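Local coordinates for protein aminopeptidase (Aneurinibacillus sp. AM-1, PDB 5IB9) that probably removes amino acids from the N-terminal ends of peptides as a zinc-dependent aminopeptidase of family M28, at residues 218-232 and 260-274. Residues are numbered along the deposited sequence; the frame is centred on the assembly and turned at random.
Sequences NTNDIIIIGSHHDSV and TDTELRFITFGAEEN. With ZN (zinc ion), chain C; ZN (zinc ion), chain B; BES (2-(3-amino-2-hydroxy-4-phenyl-butyrylamino)-4-methyl-pentanoic acid), chain H.
I225 N donates to R265 O at 2.8 Å and 166°, one of the backbone hydrogen bonds that alternate across parallel strands 222-228 and 263-269, from E263 N to D221 O as far as H229 N to F269 O.

I225 CD1 lies over the F266 ring face, 4.1 Å from its centroid; on the other side of the sheet, I222 CD1 covers one face of the R265 guanidinium. In that group's plane, NE and NH2 share E263 OE2 in a side-on salt bridge; NH2 also pairs with E290.

D230 OD2 takes E273 N on its syn lone pair at 2.9 Å, E272 N meets OD1 from above the carboxylate plane, and H228 ND1 bonds weakly to OD1. With an alanine in place of D230, both amides would probably lose these acceptors and the H228 ring a weak tether.

H228 NE2 binds one zinc at 2.0 Å; E273 chelates the other, OE2 at 2.1 Å and OE1 at 2.6 Å. The inhibitor's O2 and D240 bind both; D301 completes the H228 site, H371 the E273 site. A bend at chi2 (-91°) lays the E272 carboxylate over the H228 ring, planes 15° apart.

Helix 238-256 links the strands as a beta-alpha-beta crossover, packing on F266 and S227; strand 294-300 pairs parallel with 222-228, 187-210 antiparallel with 263-269.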
ATOM      1  N   ASN A 218       7.716   2.685 -33.958  1.00 23.27           N
ATOM      2  CA  ASN A 218       7.434   2.629 -32.527  1.00 18.99           C
ATOM      3  C   ASN A 218       7.149   1.225 -32.017  1.00 20.90           C
ATOM      4  O   ASN A 218       6.495   0.466 -32.666  1.00 21.73           O
ATOM      5  CB  ASN A 218       6.258   3.535 -32.183  1.00 19.62           C
ATOM      6  CG  ASN A 218       6.620   4.989 -32.141  1.00 21.28           C
ATOM      7  OD1 ASN A 218       7.738   5.356 -32.035  1.00 20.14           O
ATOM      8  ND2 ASN A 218       5.624   5.811 -32.133  1.00 24.76           N
ATOM      9  N   THR A 219       7.685   0.905 -30.839  1.00 16.76           N
ATOM     10  CA  THR A 219       7.486  -0.345 -30.184  1.00 16.55           C
ATOM     11  C   THR A 219       6.518   0.002 -29.023  1.00 15.78           C
ATOM     12  O   THR A 219       6.211   1.196 -28.749  1.00 18.35           O
ATOM     13  CB  THR A 219       8.786  -0.948 -29.591  1.00 18.68           C
ATOM     14  OG1 THR A 219       9.094  -0.226 -28.408  1.00 16.86           O
ATOM     15  CG2 THR A 219       9.982  -0.911 -30.535  1.00 17.85           C
ATOM     16  N   ASN A 220       6.115  -1.079 -28.378  1.00 17.12           N
ATOM     17  CA  ASN A 220       5.336  -1.115 -27.129  1.00 19.60           C
ATOM     18  C   ASN A 220       6.182  -1.157 -25.907  1.00 17.61           C
ATOM     19  O   ASN A 220       5.604  -1.124 -24.817  1.00 16.75           O
ATOM     20  CB  ASN A 220       4.462  -2.435 -27.087  1.00 24.48           C
ATOM     21  CG  ASN A 220       3.331  -2.392 -28.076  1.00 34.20           C
ATOM     22  OD1 ASN A 220       2.988  -3.427 -28.712  1.00 44.29           O
ATOM     23  ND2 ASN A 220       2.753  -1.188 -28.265  1.00 43.83           N
ATOM     24  N   ASP A 221       7.502  -1.040 -26.049  1.00 15.56           N
ATOM     25  CA  ASP A 221       8.358  -1.270 -24.874  1.00 14.34           C
ATOM     26  C   ASP A 221       8.454   0.008 -24.017  1.00 12.53           C
ATOM     27  O   ASP A 221       8.249   1.138 -24.472  1.00 12.53           O
ATOM     28  CB  ASP A 221       9.794  -1.563 -25.306  1.00 13.54           C
ATOM     29  CG  ASP A 221       9.948  -2.840 -26.147  1.00 16.88           C
ATOM     30  OD1 ASP A 221       9.011  -3.717 -26.135  1.00 19.20           O
ATOM     31  OD2 ASP A 221      11.070  -3.045 -26.697  1.00 18.80           O
ATOM     32  N   ILE A 222       8.693  -0.210 -22.710  1.00 11.83           N
ATOM     33  CA  ILE A 222       8.946   0.869 -21.752  1.00 11.13           C
ATOM     34  C   ILE A 222      10.295   0.617 -21.022  1.00  9.51           C
ATOM     35  O   ILE A 222      10.589  -0.519 -20.684  1.00 10.53           O
ATOM     36  CB  ILE A 222       7.856   0.867 -20.628  1.00 10.25           C
ATOM     37  CG1 ILE A 222       6.453   1.066 -21.288  1.00 13.16           C
ATOM     38  CG2 ILE A 222       8.041   2.044 -19.678  1.00 12.99           C
ATOM     39  CD1 ILE A 222       5.313   0.662 -20.220  1.00 13.00           C
ATOM     40  N   ILE A 223      11.063   1.689 -20.821  1.00  9.86           N
ATOM     41  CA  ILE A 223      12.253   1.644 -19.951  1.00  9.21           C
ATOM     42  C   ILE A 223      12.024   2.722 -18.872  1.00 10.11           C
ATOM     43  O   ILE A 223      11.609   3.811 -19.146  1.00 10.25           O
ATOM     44  CB  ILE A 223      13.531   1.981 -20.721  1.00  9.04           C
ATOM     45  CG1 ILE A 223      13.779   0.790 -21.577  1.00 11.34           C
ATOM     46  CG2 ILE A 223      14.637   2.047 -19.688  1.00 10.14           C
ATOM     47  CD1 ILE A 223      14.980   0.961 -22.567  1.00 14.36           C
ATOM     48  N   ILE A 224      12.320   2.329 -17.610  1.00  9.96           N
ATOM     49  CA  ILE A 224      12.320   3.246 -16.396  1.00  9.40           C
ATOM     50  C   ILE A 224      13.737   3.557 -16.024  1.00  9.34           C
ATOM     51  O   ILE A 224      14.618   2.648 -16.012  1.00 10.96           O
ATOM     52  CB  ILE A 224      11.584   2.590 -15.262  1.00  9.11           C
ATOM     53  CG1 ILE A 224      10.107   2.299 -15.671  1.00  9.94           C
ATOM     54  CG2 ILE A 224      11.590   3.475 -14.084  1.00 10.56           C
ATOM     55  CD1 ILE A 224       9.321   1.501 -14.607  1.00 12.56           C
ATOM     56  N   ILE A 225      13.992   4.874 -15.869  1.00  9.28           N
ATOM     57  CA  ILE A 225      15.335   5.335 -15.295  1.00  7.61           C
ATOM     58  C   ILE A 225      14.949   6.002 -14.019  1.00  8.44           C
ATOM     59  O   ILE A 225      14.199   7.009 -14.050  1.00  9.06           O
ATOM     60  CB  ILE A 225      16.002   6.292 -16.281  1.00 11.00           C
ATOM     61  CG1 ILE A 225      16.210   5.683 -17.712  1.00 12.60           C
ATOM     62  CG2 ILE A 225      17.357   6.752 -15.736  1.00 11.57           C
ATOM     63  CD1 ILE A 225      14.987   5.939 -18.659  1.00 14.52           C
ATOM     64  N   GLY A 226      15.500   5.507 -12.933  1.00  9.12           N
ATOM     65  CA  GLY A 226      15.095   6.003 -11.586  1.00  9.31           C
ATOM     66  C   GLY A 226      16.311   6.456 -10.729  1.00  9.82           C
ATOM     67  O   GLY A 226      17.461   6.074 -10.966  1.00  8.91           O
ATOM     68  N   SER A 227      15.944   7.183  -9.686  1.00  9.12           N
ATOM     69  CA  SER A 227      16.858   7.627  -8.597  1.00  6.85           C
ATOM     70  C   SER A 227      15.946   7.992  -7.480  1.00  9.47           C
ATOM     71  O   SER A 227      14.719   7.995  -7.621  1.00  9.06           O
ATOM     72  CB  SER A 227      17.756   8.824  -9.043  1.00  7.78           C
ATOM     73  OG  SER A 227      16.871   9.841  -9.588  1.00  9.52           O
ATOM     74  N   HIS A 228      16.500   8.304  -6.309  1.00  8.77           N
ATOM     75  CA  HIS A 228      15.676   8.794  -5.174  1.00  8.71           C
ATOM     76  C   HIS A 228      16.115  10.179  -4.722  1.00 11.03           C
ATOM     77  O   HIS A 228      17.318  10.509  -4.774  1.00  8.54           O
ATOM     78  CB  HIS A 228      15.670   7.789  -3.952  1.00  8.63           C
ATOM     79  CG  HIS A 228      17.004   7.612  -3.236  1.00  8.98           C
ATOM     80  ND1 HIS A 228      17.318   8.349  -2.082  1.00 11.28           N
ATOM     81  CD2 HIS A 228      17.951   6.687  -3.404  1.00 11.11           C
ATOM     82  CE1 HIS A 228      18.517   7.887  -1.646  1.00 10.35           C
ATOM     83  NE2 HIS A 228      18.918   6.913  -2.439  1.00 11.09           N
ATOM     84  N   HIS A 229      15.119  10.965  -4.342  1.00  9.28           N
ATOM     85  CA  HIS A 229      15.397  12.377  -3.991  1.00  8.92           C
ATOM     86  C   HIS A 229      15.450  12.730  -2.527  1.00 10.24           C
ATOM     87  O   HIS A 229      15.734  13.861  -2.247  1.00 11.13           O
ATOM     88  CB  HIS A 229      14.425  13.333  -4.758  1.00  9.97           C
ATOM     89  CG  HIS A 229      12.968  12.982  -4.613  1.00  8.00           C
ATOM     90  ND1 HIS A 229      12.218  12.841  -3.469  1.00 12.68           N
ATOM     91  CD2 HIS A 229      12.143  12.694  -5.653  1.00  7.42           C
ATOM     92  CE1 HIS A 229      10.957  12.478  -3.807  1.00  7.66           C
ATOM     93  NE2 HIS A 229      10.919  12.431  -5.140  1.00 13.20           N
ATOM     94  N   ASP A 230      15.269  11.724  -1.685  1.00 10.77           N
ATOM     95  CA  ASP A 230      15.438  11.957  -0.224  1.00  9.68           C
ATOM     96  C   ASP A 230      16.838  11.515   0.217  1.00 10.99           C
ATOM     97  O   ASP A 230      17.541  10.756  -0.481  1.00 12.97           O
ATOM     98  CB  ASP A 230      14.418  11.150   0.561  1.00  9.79           C
ATOM     99  CG  ASP A 230      14.542   9.646   0.427  1.00 10.65           C
ATOM    100  OD1 ASP A 230      14.717   9.087  -0.710  1.00 10.87           O
ATOM    101  OD2 ASP A 230      14.486   8.971   1.478  1.00 12.95           O
ATOM    102  N   SER A 231      17.188  12.090   1.397  1.00 10.79           N
ATOM    103  CA  SER A 231      18.470  11.644   2.011  1.00 12.99           C
ATOM    104  C   SER A 231      18.229  11.369   3.475  1.00 13.41           C
ATOM    105  O   SER A 231      17.156  11.606   3.977  1.00 14.55           O
ATOM    106  CB  SER A 231      19.583  12.701   1.826  1.00 14.08           C
ATOM    107  OG  SER A 231      19.278  13.849   2.613  1.00 16.26           O
ATOM    108  N   VAL A 232      19.205  10.710   4.110  1.00 13.62           N
ATOM    109  CA  VAL A 232      19.009  10.455   5.584  1.00 15.31           C
ATOM    110  C   VAL A 232      19.207  11.724   6.426  1.00 16.74           C
ATOM    111  O   VAL A 232      19.805  12.710   5.970  1.00 15.47           O
ATOM    112  CB  VAL A 232      19.991   9.360   6.062  1.00 14.61           C
ATOM    113  CG1 VAL A 232      19.678   8.028   5.304  1.00 16.19           C
ATOM    114  CG2 VAL A 232      21.471   9.759   5.971  1.00 16.71           C
ATOM    115  N   THR A 260      12.783   8.568 -30.434  1.00 14.31           N
ATOM    116  CA  THR A 260      12.801   7.305 -29.717  1.00 15.02           C
ATOM    117  C   THR A 260      11.653   6.421 -30.118  1.00 14.02           C
ATOM    118  O   THR A 260      10.539   6.916 -30.420  1.00 16.56           O
ATOM    119  CB  THR A 260      12.739   7.538 -28.162  1.00 16.00           C
ATOM    120  OG1 THR A 260      11.576   8.354 -27.871  1.00 19.81           O
ATOM    121  CG2 THR A 260      14.076   8.208 -27.653  1.00 16.25           C
ATOM    122  N   ASP A 261      11.845   5.104 -30.055  1.00 12.42           N
ATOM    123  CA  ASP A 261      10.795   4.169 -30.372  1.00 13.61           C
ATOM    124  C   ASP A 261      10.259   3.435 -29.170  1.00 15.00           C
ATOM    125  O   ASP A 261       9.497   2.500 -29.282  1.00 15.04           O
ATOM    126  CB  ASP A 261      11.226   3.159 -31.507  1.00 13.14           C
ATOM    127  CG  ASP A 261      12.325   2.177 -31.081  1.00 15.88           C
ATOM    128  OD1 ASP A 261      12.759   2.177 -29.862  1.00 13.51           O
ATOM    129  OD2 ASP A 261      12.795   1.403 -31.958  1.00 16.45           O
ATOM    130  N   THR A 262      10.779   3.872 -28.037  1.00 13.90           N
ATOM    131  CA  THR A 262      10.510   3.183 -26.755  1.00 14.26           C
ATOM    132  C   THR A 262      10.138   4.271 -25.742  1.00 14.42           C
ATOM    133  O   THR A 262      10.821   5.309 -25.624  1.00 18.05           O
ATOM    134  CB  THR A 262      11.808   2.515 -26.298  1.00 14.00           C
ATOM    135  OG1 THR A 262      12.199   1.523 -27.283  1.00 14.33           O
ATOM    136  CG2 THR A 262      11.695   1.787 -24.946  1.00 15.73           C
ATOM    137  N   GLU A 263       9.059   4.003 -24.966  1.00 13.05           N
ATOM    138  CA  GLU A 263       8.570   4.939 -23.977  1.00 11.64           C
ATOM    139  C   GLU A 263       9.611   4.987 -22.837  1.00 10.79           C
ATOM    140  O   GLU A 263      10.035   3.910 -22.390  1.00 12.74           O
ATOM    141  CB  GLU A 263       7.260   4.415 -23.423  1.00 10.79           C
ATOM    142  CG  GLU A 263       6.768   5.336 -22.281  1.00 11.00           C
ATOM    143  CD  GLU A 263       5.300   4.976 -21.944  1.00 15.88           C
ATOM    144  OE1 GLU A 263       4.459   4.589 -22.843  1.00 17.51           O
ATOM    145  OE2 GLU A 263       4.927   5.165 -20.776  1.00 14.87           O
ATOM    146  N   LEU A 264       9.991   6.203 -22.436  1.00 10.48           N
ATOM    147  CA  LEU A 264      10.984   6.318 -21.334  1.00  8.91           C
ATOM    148  C   LEU A 264      10.301   7.028 -20.206  1.00 12.77           C
ATOM    149  O   LEU A 264       9.645   8.068 -20.396  1.00 12.72           O
ATOM    150  CB  LEU A 264      12.191   7.142 -21.891  1.00 12.29           C
ATOM    151  CG  LEU A 264      12.938   6.533 -23.029  1.00 12.18           C
ATOM    152  CD1 LEU A 264      14.110   7.415 -23.442  1.00 17.65           C
ATOM    153  CD2 LEU A 264      13.467   5.226 -22.699  1.00 14.95           C
ATOM    154  N   ARG A 265      10.432   6.468 -19.005  1.00  9.63           N
ATOM    155  CA  ARG A 265       9.886   7.116 -17.812  1.00  9.80           C
ATOM    156  C   ARG A 265      11.049   7.447 -16.931  1.00 11.68           C
ATOM    157  O   ARG A 265      11.728   6.494 -16.435  1.00 11.30           O
ATOM    158  CB  ARG A 265       8.905   6.170 -17.071  1.00  9.77           C
ATOM    159  CG  ARG A 265       7.708   5.729 -18.004  1.00 10.15           C
ATOM    160  CD  ARG A 265       6.740   4.883 -17.254  1.00 11.13           C
ATOM    161  NE  ARG A 265       5.652   4.575 -18.176  1.00 13.73           N
ATOM    162  CZ  ARG A 265       4.588   3.904 -17.762  1.00 16.16           C
ATOM    163  NH1 ARG A 265       4.373   3.507 -16.484  1.00 13.95           N
ATOM    164  NH2 ARG A 265       3.676   3.695 -18.655  1.00 11.16           N
ATOM    165  N   PHE A 266      11.233   8.705 -16.633  1.00  9.30           N
ATOM    166  CA  PHE A 266      12.317   9.194 -15.737  1.00 10.04           C
ATOM    167  C   PHE A 266      11.673   9.528 -14.433  1.00  9.81           C
ATOM    168  O   PHE A 266      10.708  10.316 -14.368  1.00 10.17           O
ATOM    169  CB  PHE A 266      12.963  10.450 -16.368  1.00  9.14           C
ATOM    170  CG  PHE A 266      13.637  10.221 -17.703  1.00  9.41           C
ATOM    171  CD1 PHE A 266      14.959   9.838 -17.723  1.00 11.36           C
ATOM    172  CD2 PHE A 266      12.889  10.327 -18.851  1.00 10.10           C
ATOM    173  CE1 PHE A 266      15.617   9.566 -18.898  1.00 11.11           C
ATOM    174  CE2 PHE A 266      13.560  10.164 -20.111  1.00 13.12           C
ATOM    175  CZ  PHE A 266      14.898   9.760 -20.114  1.00 13.09           C
ATOM    176  N   ILE A 267      12.153   8.859 -13.349  1.00  8.44           N
ATOM    177  CA  ILE A 267      11.417   8.952 -12.111  1.00  6.78           C
ATOM    178  C   ILE A 267      12.388   9.262 -10.953  1.00  9.03           C
ATOM    179  O   ILE A 267      13.474   8.634 -10.855  1.00  9.70           O
ATOM    180  CB  ILE A 267      10.643   7.610 -11.771  1.00  8.44           C
ATOM    181  CG1 ILE A 267       9.810   7.202 -12.960  1.00 10.77           C
ATOM    182  CG2 ILE A 267       9.837   7.832 -10.475  1.00 10.97           C
ATOM    183  CD1 ILE A 267       9.046   5.899 -12.657  1.00 12.86           C
ATOM    184  N   THR A 268      11.959  10.216 -10.100  1.00  9.21           N
ATOM    185  CA  THR A 268      12.683  10.310  -8.830  1.00  8.27           C
ATOM    186  C   THR A 268      11.758   9.890  -7.731  1.00  7.24           C
ATOM    187  O   THR A 268      10.618  10.322  -7.623  1.00  9.22           O
ATOM    188  CB  THR A 268      13.292  11.761  -8.603  1.00  8.42           C
ATOM    189  OG1 THR A 268      12.254  12.746  -8.459  1.00 10.31           O
ATOM    190  CG2 THR A 268      14.173  12.035  -9.784  1.00  9.67           C
ATOM    191  N   PHE A 269      12.249   8.956  -6.891  1.00  8.44           N
ATOM    192  CA  PHE A 269      11.382   8.351  -5.862  1.00  7.46           C
ATOM    193  C   PHE A 269      11.549   9.007  -4.517  1.00  9.33           C
ATOM    194  O   PHE A 269      12.673   9.360  -4.156  1.00  9.61           O
ATOM    195  CB  PHE A 269      11.729   6.897  -5.725  1.00  8.21           C
ATOM    196  CG  PHE A 269      11.593   6.053  -6.948  1.00  7.40           C
ATOM    197  CD1 PHE A 269      10.304   5.736  -7.460  1.00  8.13           C
ATOM    198  CD2 PHE A 269      12.676   5.546  -7.623  1.00  8.47           C
ATOM    199  CE1 PHE A 269      10.151   4.948  -8.612  1.00  9.48           C
ATOM    200  CE2 PHE A 269      12.542   4.742  -8.770  1.00  8.07           C
ATOM    201  CZ  PHE A 269      11.287   4.460  -9.240  1.00  9.20           C
ATOM    202  N   GLY A 270      10.445   9.107  -3.771  1.00  8.07           N
ATOM    203  CA  GLY A 270      10.556   9.604  -2.387  1.00  8.68           C
ATOM    204  C   GLY A 270      10.722   8.453  -1.424  1.00  9.33           C
ATOM    205  O   GLY A 270      10.491   7.293  -1.724  1.00 10.27           O
ATOM    206  N   ALA A 271      11.161   8.822  -0.211  1.00 10.73           N
ATOM    207  CA  ALA A 271      11.155   7.877   0.950  1.00 11.55           C
ATOM    208  C   ALA A 271      11.888   6.650   0.657  1.00  9.82           C
ATOM    209  O   ALA A 271      11.563   5.583   1.124  1.00 12.09           O
ATOM    210  CB  ALA A 271       9.691   7.648   1.494  1.00 12.54           C
ATOM    211  N   GLU A 272      12.953   6.673  -0.140  1.00 10.10           N
ATOM    212  CA  GLU A 272      13.822   5.526  -0.380  1.00 10.55           C
ATOM    213  C   GLU A 272      14.493   5.070   0.935  1.00 11.05           C
ATOM    214  O   GLU A 272      14.570   3.854   1.185  1.00 12.72           O
ATOM    215  CB  GLU A 272      14.843   5.787  -1.512  1.00 11.40           C
ATOM    216  CG  GLU A 272      15.626   4.534  -1.929  1.00 10.90           C
ATOM    217  CD  GLU A 272      16.937   4.362  -1.126  1.00 13.06           C
ATOM    218  OE1 GLU A 272      17.317   5.237  -0.307  1.00 14.41           O
ATOM    219  OE2 GLU A 272      17.497   3.276  -1.390  1.00 17.33           O
ATOM    220  N   GLU A 273      14.906   6.070   1.698  1.00 13.29           N
ATOM    221  CA  GLU A 273      15.760   5.720   2.874  1.00 13.76           C
ATOM    222  C   GLU A 273      14.901   5.121   3.975  1.00 15.85           C
ATOM    223  O   GLU A 273      15.482   4.483   4.896  1.00 18.34           O
ATOM    224  CB  GLU A 273      16.414   6.986   3.336  1.00 11.36           C
ATOM    225  CG  GLU A 273      17.447   7.689   2.374  1.00 15.10           C
ATOM    226  CD  GLU A 273      18.747   6.893   2.143  1.00 11.43           C
ATOM    227  OE1 GLU A 273      18.823   5.722   2.634  1.00 17.02           O
ATOM    228  OE2 GLU A 273      19.656   7.488   1.399  1.00 13.75           O
ATOM    229  N   ASN A 274      13.605   5.257   3.868  1.00 14.97           N
ATOM    230  CA  ASN A 274      12.635   4.692   4.782  1.00 18.04           C
ATOM    231  C   ASN A 274      12.219   3.276   4.480  1.00 18.60           C
ATOM    232  O   ASN A 274      11.268   2.766   5.094  1.00 23.30           O
ATOM    233  CB  ASN A 274      11.311   5.574   4.786  1.00 19.32           C
ATOM    234  CG  ASN A 274      11.591   7.050   5.067  1.00 21.13           C
ATOM    235  OD1 ASN A 274      11.475   7.523   6.219  1.00 34.70           O
ATOM    236  ND2 ASN A 274      12.118   7.735   4.069  1.00 20.68           N
TER
HETATM  237 ZN    ZN C1002      20.667   5.952  -2.084  1.00 13.08          ZN
HETATM  238 ZN    ZN B1001      21.085   5.938   1.424  1.00 15.26          ZN
HETATM  239  N2  BES H1007      22.301   4.006  -1.706  1.00 29.66           N
HETATM  240  C1  BES H1007      21.875   3.230  -0.541  1.00 27.97           C
HETATM  241  C6  BES H1007      22.088   1.750  -0.851  1.00 33.25           C
HETATM  242  C7  BES H1007      23.517   1.225  -0.940  1.00 35.98           C
HETATM  243  C8  BES H1007      24.554   1.662  -0.078  1.00 34.28           C
HETATM  244  C12 BES H1007      23.790   0.231  -1.906  1.00 37.64           C
HETATM  245  C9  BES H1007      25.842   1.098  -0.197  1.00 36.77           C
HETATM  246  C11 BES H1007      25.092  -0.331  -2.029  1.00 37.15           C
HETATM  247  C10 BES H1007      26.110   0.117  -1.173  1.00 38.14           C
HETATM  248  C2  BES H1007      20.406   3.529  -0.221  1.00 30.12           C
HETATM  249  O2  BES H1007      20.390   4.953  -0.300  1.00 16.18           O
HETATM  250  C3  BES H1007      20.206   3.082   1.187  1.00 31.36           C
HETATM  251  O3  BES H1007      20.813   3.679   2.069  1.00 33.29           O
HETATM  252  N1  BES H1007      19.476   2.037   1.380  1.00 31.73           N
HETATM  253  C4  BES H1007      19.322   1.515   2.741  1.00 32.45           C
HETATM  254  C13 BES H1007      18.407   0.317   2.555  1.00 32.18           C
HETATM  255  C14 BES H1007      17.009   0.663   2.032  1.00 36.21           C
HETATM  256  C15 BES H1007      16.260  -0.663   2.060  1.00 33.67           C
HETATM  257  C16 BES H1007      16.285   1.767   2.805  1.00 31.23           C
HETATM  258  C5  BES H1007      20.606   0.931   3.318  1.00 38.43           C
HETATM  259  O1  BES H1007      20.687   0.759   4.569  1.00 42.14           O
HETATM  260  O4  BES H1007      21.568   0.606   2.599  1.00 34.51           O
HETATM  261  O   HOH W   1      13.125  -1.141 -27.197  1.00 17.80           O
HETATM  262  O   HOH W   2      21.251   9.792   2.100  1.00 14.30           O